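Local coordinates for RsbT co-antagonist protein RsbRA (Bacillus subtilis, PDB 2BNL) that acts as a positive regulator of sigma-B in salt and heat stress, stimulating the RsbT kinase toward RsbS, and interacts with RsbS and RsbRB in the stressosome, at residues E17-Q20 and L21-T25; Q36-D39 and Q40-E43; S80-F83 and L84-L88. One frame throughout, in Å; residues are numbered along the deposited sequence.

Contact 1 of 3, residues E17-Q20 and L21-T25; sequences ELLQ and LWTDT
The alpha-helical turns of helix 15-30, in the globin-like N-terminal domain of RsbRA, place L18 against one face of the indole of W22 and L19 beside T23, a clear case of how four-residue spacing lets side chains reuse the backbone repeat. L18 meets the indole in two ways. Its CB stands over the six-membered ring of W22, 4.2 Å from the centroid and only 6° off the normal, a CH-pi contact. Its carbonyl O lies over the same face toward the rim, 3.2 Å above the ring plane, while also accepting W22 N at 2.9 Å. The indole reaches this place because W22 CG stands anti to its own carbonyl carbon (chi1 -66°), which folds the side chain back toward the preceding turn. L18 CD2 adds an apolar touch with L21 CD2 at 4.1 Å.

Beside this, the carbonyl O of L19 is gripped twice by T23. The hydroxyl OG1 donates to L19 O at 2.7 Å and the amide N of T23 at 2.9 Å, the two coming from opposite faces of the carbonyl plane. T25, two residues further on, repeats the pattern, its OG1 donating to L21 O at 2.8 Å. Toward solvent the chemistry is looser: Q20 NE2 approaches D24 OD2 at 3.0 Å, but with a poor angle and with the amide and carboxylate planes 84° apart, so the two groups are neighbours without a hydrogen bond between them.

The indole of W22 also stacks with F91 of helix 81-100 and packs on I50 and L53 of helix 39-54. L18 rests on L95 and L21 on R94 of helix 81-100, whereas L19 turns to E43 and I50 of helix 39-54, leaving this segment wedged between those two helices.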
loop_
_atom_site.group_PDB
_atom_site.type_symbol
_atom_site.label_atom_id
_atom_site.label_comp_id
_atom_site.label_asym_id
_atom_site.label_seq_id
_atom_site.Cartn_x
_atom_site.Cartn_y
_atom_site.Cartn_z
ATOM N N GLU A 17 -4.998 9.521 -21.253
ATOM C CA GLU A 17 -4.305 8.247 -21.353
ATOM C C GLU A 17 -4.363 7.472 -20.036
ATOM O O GLU A 17 -4.584 6.257 -19.992
ATOM C CB GLU A 17 -2.802 8.401 -21.660
ATOM C CG GLU A 17 -2.438 8.677 -23.077
ATOM C CD GLU A 17 -0.949 8.125 -23.500
ATOM O OE1 GLU A 17 -0.133 7.617 -22.611
ATOM O OE2 GLU A 17 -0.630 8.201 -24.768
ATOM N N LEU A 18 -4.073 8.168 -18.924
ATOM C CA LEU A 18 -4.098 7.506 -17.643
ATOM C C LEU A 18 -5.483 7.019 -17.243
ATOM O O LEU A 18 -5.609 5.987 -16.690
ATOM C CB LEU A 18 -3.483 8.409 -16.568
ATOM C CG LEU A 18 -1.995 8.672 -16.772
ATOM C CD1 LEU A 18 -1.359 9.702 -15.698
ATOM C CD2 LEU A 18 -1.218 7.331 -16.626
ATOM N N LEU A 19 -6.496 7.782 -17.537
ATOM C CA LEU A 19 -7.839 7.467 -17.227
ATOM C C LEU A 19 -8.162 6.091 -17.918
ATOM O O LEU A 19 -8.792 5.251 -17.312
ATOM C CB LEU A 19 -8.803 8.596 -17.594
ATOM C CG LEU A 19 -10.382 8.359 -17.707
ATOM C CD1 LEU A 19 -11.265 8.101 -16.426
ATOM C CD2 LEU A 19 -11.122 9.436 -18.430
ATOM N N GLN A 20 -7.793 5.991 -19.196
ATOM C CA GLN A 20 -8.043 4.750 -19.961
ATOM C C GLN A 20 -7.252 3.587 -19.372
ATOM O O GLN A 20 -7.760 2.509 -19.202
ATOM C CB GLN A 20 -7.693 5.018 -21.449
ATOM C CG GLN A 20 -7.719 3.741 -22.375
ATOM C CD GLN A 20 -9.109 3.067 -22.474
ATOM O OE1 GLN A 20 -10.122 3.584 -21.913
ATOM N NE2 GLN A 20 -9.170 1.866 -23.206
ATOM N N LEU A 21 -5.984 3.815 -19.072
ATOM C CA LEU A 21 -5.143 2.797 -18.491
ATOM C C LEU A 21 -5.706 2.230 -17.149
ATOM O O LEU A 21 -5.745 1.039 -16.938
ATOM C CB LEU A 21 -3.764 3.419 -18.255
ATOM C CG LEU A 21 -2.666 2.506 -17.817
ATOM C CD1 LEU A 21 -2.231 1.593 -19.013
ATOM C CD2 LEU A 21 -1.463 3.312 -17.335
ATOM N N TRP A 22 -6.058 3.134 -16.261
ATOM C CA TRP A 22 -6.608 2.806 -14.976
ATOM C C TRP A 22 -7.996 2.211 -15.042
ATOM O O TRP A 22 -8.291 1.322 -14.288
ATOM C CB TRP A 22 -6.495 4.020 -14.029
ATOM C CG TRP A 22 -5.101 4.311 -13.756
ATOM C CD1 TRP A 22 -4.044 3.524 -14.006
ATOM C CD2 TRP A 22 -4.565 5.547 -13.240
ATOM N NE1 TRP A 22 -2.885 4.159 -13.617
ATOM C CE2 TRP A 22 -3.192 5.387 -13.128
ATOM C CE3 TRP A 22 -5.139 6.764 -12.859
ATOM C CZ2 TRP A 22 -2.350 6.406 -12.658
ATOM C CZ3 TRP A 22 -4.293 7.754 -12.393
ATOM C CH2 TRP A 22 -2.937 7.552 -12.302
ATOM N N THR A 23 -8.830 2.678 -15.981
ATOM C CA THR A 23 -10.132 2.090 -16.195
ATOM C C THR A 23 -9.961 0.637 -16.637
ATOM O O THR A 23 -10.625 -0.259 -16.165
ATOM C CB THR A 23 -10.969 2.961 -17.210
ATOM O OG1 THR A 23 -11.183 4.251 -16.627
ATOM C CG2 THR A 23 -12.355 2.285 -17.391
ATOM N N ASP A 24 -9.056 0.406 -17.557
ATOM C CA ASP A 24 -8.755 -0.944 -18.029
ATOM C C ASP A 24 -8.207 -1.831 -16.971
ATOM O O ASP A 24 -8.510 -3.020 -16.937
ATOM C CB ASP A 24 -7.793 -0.926 -19.241
ATOM C CG ASP A 24 -8.432 -0.327 -20.491
ATOM O OD1 ASP A 24 -9.693 -0.125 -20.574
ATOM O OD2 ASP A 24 -7.645 0.035 -21.380
ATOM N N THR A 25 -7.390 -1.292 -16.074
ATOM C CA THR A 25 -6.871 -2.079 -14.928
ATOM C C THR A 25 -8.012 -2.520 -14.037
ATOM O O THR A 25 -8.070 -3.670 -13.696
ATOM C CB THR A 25 -5.867 -1.198 -14.156
ATOM O OG1 THR A 25 -4.807 -0.840 -15.027
ATOM C CG2 THR A 25 -5.345 -1.860 -12.905
#

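Contact 2 of 3, residues Q36-D39 and Q40-E43; sequences QLTD and QVYE
L37, T38, V41 and Y42 meet where the loop ends in the N-cap of helix 39-54, an instance of a side chain closing the first turn of a helix in this globin-like domain. T38 is the capping residue: its OG1, held between its own backbone N and carbonyl carbon (chi1 65°), accepts V41 N at 3.2 Å and touches V41 CG2 at 3.4 Å.

The tight part lies on the inner side. L37 crosses Y42 at about a right angle, setting its CB 3.7 Å from the ring carbon CZ, and V41 CG1 closes on the same L37 CB at 4.0 Å. Here the phenol of Y42 runs back past the helix start to the loop, and L26, K27 and S30 of helix 15-30 pack against it.

On the exposed side the grip is weaker. Q40 NE2 makes a weak bond to E43 OE2, its stronger partner being N44 OD1, and D39 OD2 has a long, weak ion pair with K27 NZ of helix 15-30. A firmer tie between loop and helix is at the phenolic oxygen: L37 N donates to Y42 OH at 2.8 Å, with an N-H...O angle of 161°.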
loop_
_atom_site.group_PDB
_atom_site.type_symbol
_atom_site.label_atom_id
_atom_site.label_comp_id
_atom_site.label_asym_id
_atom_site.label_seq_id
_atom_site.Cartn_x
_atom_site.Cartn_y
_atom_site.Cartn_z
ATOM N N GLN A 36 -19.081 -8.006 -12.151
ATOM C CA GLN A 36 -18.482 -6.810 -12.721
ATOM C C GLN A 36 -19.508 -5.681 -12.731
ATOM O O GLN A 36 -20.701 -5.870 -13.046
ATOM C CB GLN A 36 -17.891 -7.082 -14.103
ATOM C CG GLN A 36 -16.746 -8.170 -14.109
ATOM C CD GLN A 36 -17.298 -9.580 -13.873
ATOM O OE1 GLN A 36 -18.258 -9.953 -14.525
ATOM N NE2 GLN A 36 -16.728 -10.328 -12.921
ATOM N N LEU A 37 -19.053 -4.503 -12.318
ATOM C CA LEU A 37 -19.828 -3.312 -12.511
ATOM C C LEU A 37 -19.681 -2.833 -13.995
ATOM O O LEU A 37 -19.022 -3.492 -14.814
ATOM C CB LEU A 37 -19.481 -2.251 -11.488
ATOM C CG LEU A 37 -19.660 -2.823 -10.076
ATOM C CD1 LEU A 37 -19.084 -1.921 -9.013
ATOM C CD2 LEU A 37 -21.140 -3.207 -9.794
ATOM N N THR A 38 -20.175 -1.617 -14.282
ATOM C CA THR A 38 -20.185 -1.134 -15.616
ATOM C C THR A 38 -18.860 -0.436 -15.949
ATOM O O THR A 38 -18.196 0.109 -15.047
ATOM C CB THR A 38 -21.358 -0.206 -15.866
ATOM O OG1 THR A 38 -21.211 0.957 -15.076
ATOM C CG2 THR A 38 -22.626 -0.955 -15.490
ATOM N N ASP A 39 -18.609 -0.299 -17.272
ATOM C CA ASP A 39 -17.494 0.556 -17.698
ATOM C C ASP A 39 -17.500 1.950 -17.102
ATOM O O ASP A 39 -16.426 2.423 -16.692
ATOM C CB ASP A 39 -17.404 0.619 -19.183
ATOM C CG ASP A 39 -16.962 -0.761 -19.795
ATOM O OD1 ASP A 39 -16.701 -1.751 -19.036
ATOM O OD2 ASP A 39 -16.937 -0.869 -21.045
ATOM N N GLN A 40 -18.676 2.635 -17.146
ATOM C CA GLN A 40 -18.810 3.938 -16.567
ATOM C C GLN A 40 -18.500 4.001 -15.066
ATOM O O GLN A 40 -17.958 4.976 -14.647
ATOM C CB GLN A 40 -20.176 4.544 -16.849
ATOM C CG GLN A 40 -20.197 6.000 -16.541
ATOM C CD GLN A 40 -19.380 6.803 -17.568
ATOM O OE1 GLN A 40 -19.665 6.712 -18.725
ATOM N NE2 GLN A 40 -18.362 7.587 -17.118
ATOM N N VAL A 41 -18.876 2.984 -14.270
ATOM C CA VAL A 41 -18.583 2.976 -12.860
ATOM C C VAL A 41 -17.071 2.977 -12.693
ATOM O O VAL A 41 -16.520 3.769 -11.928
ATOM C CB VAL A 41 -19.249 1.799 -12.122
ATOM C CG1 VAL A 41 -18.692 1.593 -10.837
ATOM C CG2 VAL A 41 -20.731 2.117 -11.957
ATOM N N TYR A 42 -16.389 2.150 -13.465
ATOM C CA TYR A 42 -14.899 2.083 -13.289
ATOM C C TYR A 42 -14.224 3.316 -13.813
ATOM O O TYR A 42 -13.249 3.844 -13.150
ATOM C CB TYR A 42 -14.358 0.777 -13.904
ATOM C CG TYR A 42 -14.901 -0.501 -13.295
ATOM C CD1 TYR A 42 -14.792 -0.761 -11.942
ATOM C CD2 TYR A 42 -15.522 -1.476 -14.062
ATOM C CE1 TYR A 42 -15.255 -1.934 -11.338
ATOM C CE2 TYR A 42 -15.995 -2.640 -13.444
ATOM C CZ TYR A 42 -15.861 -2.847 -12.094
ATOM O OH TYR A 42 -16.371 -3.988 -11.522
ATOM N N GLU A 43 -14.721 3.845 -14.944
ATOM C CA GLU A 43 -14.223 5.124 -15.428
ATOM C C GLU A 43 -14.361 6.268 -14.385
ATOM O O GLU A 43 -13.475 7.048 -14.195
ATOM C CB GLU A 43 -14.868 5.482 -16.774
ATOM C CG GLU A 43 -14.391 6.794 -17.334
ATOM C CD GLU A 43 -15.147 7.257 -18.589
ATOM O OE1 GLU A 43 -15.341 6.397 -19.461
ATOM O OE2 GLU A 43 -15.627 8.446 -18.634
#

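Contact 3 of 3, residues S80-F83 and L84-L88; sequences SMKF and LATAL
T86 turns its hydroxyl to the carbonyl O of K82 one turn earlier, at the start of helix 81-100, whose N-cap is S80, and the pair illustrates how a threonine folds its hydroxyl back onto the helix backbone. Followed outward, T86 begins with CB, which points to the preceding turn and lies 3.3 Å from K82 O and 3.7 Å from F83 O. At CB the side chain forks. The methyl CG2 stands anti to the backbone N, which leaves OG1 anti to the carbonyl carbon (chi1 -51°) and directs it back toward the N-terminal turn. OG1 then donates to K82 O at 2.6 Å, while T86 N donates to the same oxygen at 2.9 Å from the opposite face of the carbonyl plane. Replacing T86 by a valine would probably leave K82 O with the amide alone as donor from this residue and set a methyl against a polar oxygen.

The turn before it is closed by S80, where OG accepts F83 N at 3.0 Å and the carbonyl O accepts L84 N at 2.9 Å. A87 CB comes 3.3 Å from F83 O. The terminal CE of M81, modelled as selenomethionine, lies toward A85 CB, but its bond to SE is unusually short and the position is doubtful.

K82 NZ leaves the turn for the second subunit, where it forms a salt bridge with E126 and a hydrogen bond with T125, so this edge belongs to the dimer interface. F83 and A87 pack on L26 and L29 of helix 15-30, while M81 and L84 lie on Y131 of helix 109-135. The first turns of helix 81-100 thus sit between two helices of their own chain and a neighbouring subunit.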
loop_
_atom_site.group_PDB
_atom_site.type_symbol
_atom_site.label_atom_id
_atom_site.label_comp_id
_atom_site.label_asym_id
_atom_site.label_seq_id
_atom_site.Cartn_x
_atom_site.Cartn_y
_atom_site.Cartn_z
ATOM N N SER A 80 -13.913 -4.687 -2.199
ATOM C CA SER A 80 -13.164 -4.979 -0.954
ATOM C C SER A 80 -11.932 -4.162 -0.845
ATOM O O SER A 80 -11.470 -3.552 -1.809
ATOM C CB SER A 80 -12.744 -6.451 -0.940
ATOM O OG SER A 80 -11.889 -6.782 -2.003
HETATM N N MSE A 81 -11.355 -4.173 0.363
HETATM C CA MSE A 81 -10.135 -3.436 0.664
HETATM C C MSE A 81 -9.074 -4.106 -0.156
HETATM O O MSE A 81 -8.197 -3.456 -0.669
HETATM C CB MSE A 81 -9.782 -3.474 2.159
HETATM C CG MSE A 81 -8.459 -3.075 2.442
HETATM SE SE MSE A 81 -8.164 -1.152 2.339
HETATM C CE MSE A 81 -7.150 -1.422 1.536
ATOM N N LYS A 82 -9.106 -5.412 -0.189
ATOM C CA LYS A 82 -8.148 -6.228 -0.979
ATOM C C LYS A 82 -8.134 -5.733 -2.438
ATOM O O LYS A 82 -7.083 -5.534 -3.036
ATOM C CB LYS A 82 -8.536 -7.754 -0.904
ATOM C CG LYS A 82 -7.583 -8.597 -1.660
ATOM C CD LYS A 82 -6.258 -8.796 -0.843
ATOM C CE LYS A 82 -5.165 -9.769 -1.503
ATOM N NZ LYS A 82 -3.862 -10.260 -0.721
ATOM N N PHE A 83 -9.328 -5.653 -3.067
ATOM C CA PHE A 83 -9.496 -5.194 -4.450
ATOM C C PHE A 83 -8.980 -3.762 -4.617
ATOM O O PHE A 83 -8.203 -3.431 -5.537
ATOM C CB PHE A 83 -11.019 -5.185 -4.826
ATOM C CG PHE A 83 -11.273 -4.758 -6.238
ATOM C CD1 PHE A 83 -11.331 -5.699 -7.248
ATOM C CD2 PHE A 83 -11.340 -3.464 -6.571
ATOM C CE1 PHE A 83 -11.516 -5.267 -8.636
ATOM C CE2 PHE A 83 -11.600 -3.025 -7.900
ATOM C CZ PHE A 83 -11.639 -3.957 -8.947
ATOM N N LEU A 84 -9.410 -2.901 -3.720
ATOM C CA LEU A 84 -8.969 -1.532 -3.775
ATOM C C LEU A 84 -7.469 -1.404 -3.684
ATOM O O LEU A 84 -6.882 -0.698 -4.506
ATOM C CB LEU A 84 -9.698 -0.691 -2.713
ATOM C CG LEU A 84 -9.259 0.786 -2.665
ATOM C CD1 LEU A 84 -9.651 1.437 -3.956
ATOM C CD2 LEU A 84 -9.971 1.403 -1.594
ATOM N N ALA A 85 -6.858 -2.069 -2.694
ATOM C CA ALA A 85 -5.418 -1.955 -2.488
ATOM C C ALA A 85 -4.658 -2.609 -3.644
ATOM O O ALA A 85 -3.698 -2.109 -4.107
ATOM C CB ALA A 85 -5.046 -2.581 -1.155
ATOM N N THR A 86 -5.177 -3.681 -4.228
ATOM C CA THR A 86 -4.549 -4.253 -5.409
ATOM C C THR A 86 -4.604 -3.314 -6.590
ATOM O O THR A 86 -3.603 -3.159 -7.261
ATOM C CB THR A 86 -5.189 -5.644 -5.731
ATOM O OG1 THR A 86 -5.172 -6.444 -4.534
ATOM C CG2 THR A 86 -4.513 -6.364 -6.966
ATOM N N ALA A 87 -5.769 -2.695 -6.847
ATOM C CA ALA A 87 -5.947 -1.737 -7.884
ATOM C C ALA A 87 -5.047 -0.544 -7.813
ATOM O O ALA A 87 -4.381 -0.138 -8.773
ATOM C CB ALA A 87 -7.405 -1.246 -7.939
ATOM N N LEU A 88 -5.043 0.079 -6.660
ATOM C CA LEU A 88 -4.157 1.233 -6.487
ATOM C C LEU A 88 -2.661 0.892 -6.723
ATOM O O LEU A 88 -1.931 1.753 -7.287
ATOM C CB LEU A 88 -4.385 1.875 -5.130
ATOM C CG LEU A 88 -5.760 2.424 -4.890
ATOM C CD1 LEU A 88 -5.830 3.443 -3.725
ATOM C CD2 LEU A 88 -6.296 3.146 -6.142
#

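All three contacts are local, but they differ in depth: contact 3 is buried, contact 1 partly so, and contact 2 lies at the surface. Their chemistry goes rather with place along a helix. Contacts 1 and 3 share a carbonyl oxygen that accepts two hydrogen bonds from the threonine four residues on. Contacts 2 and 3, at helix starts, share a hydroxyl N-cap, though contact 2 adds a phenol reaching back to the loop. Contact 1 alone places an aliphatic side chain over an indole face. Contacts 1 and 2 touch through helices 15-30 and 39-54, where L19 CD1 lies 3.3 Å from E43 O, whereas contact 3 stands about 5 Å from each at the nearest atoms. Of the three, only contact 3 reaches the second subunit.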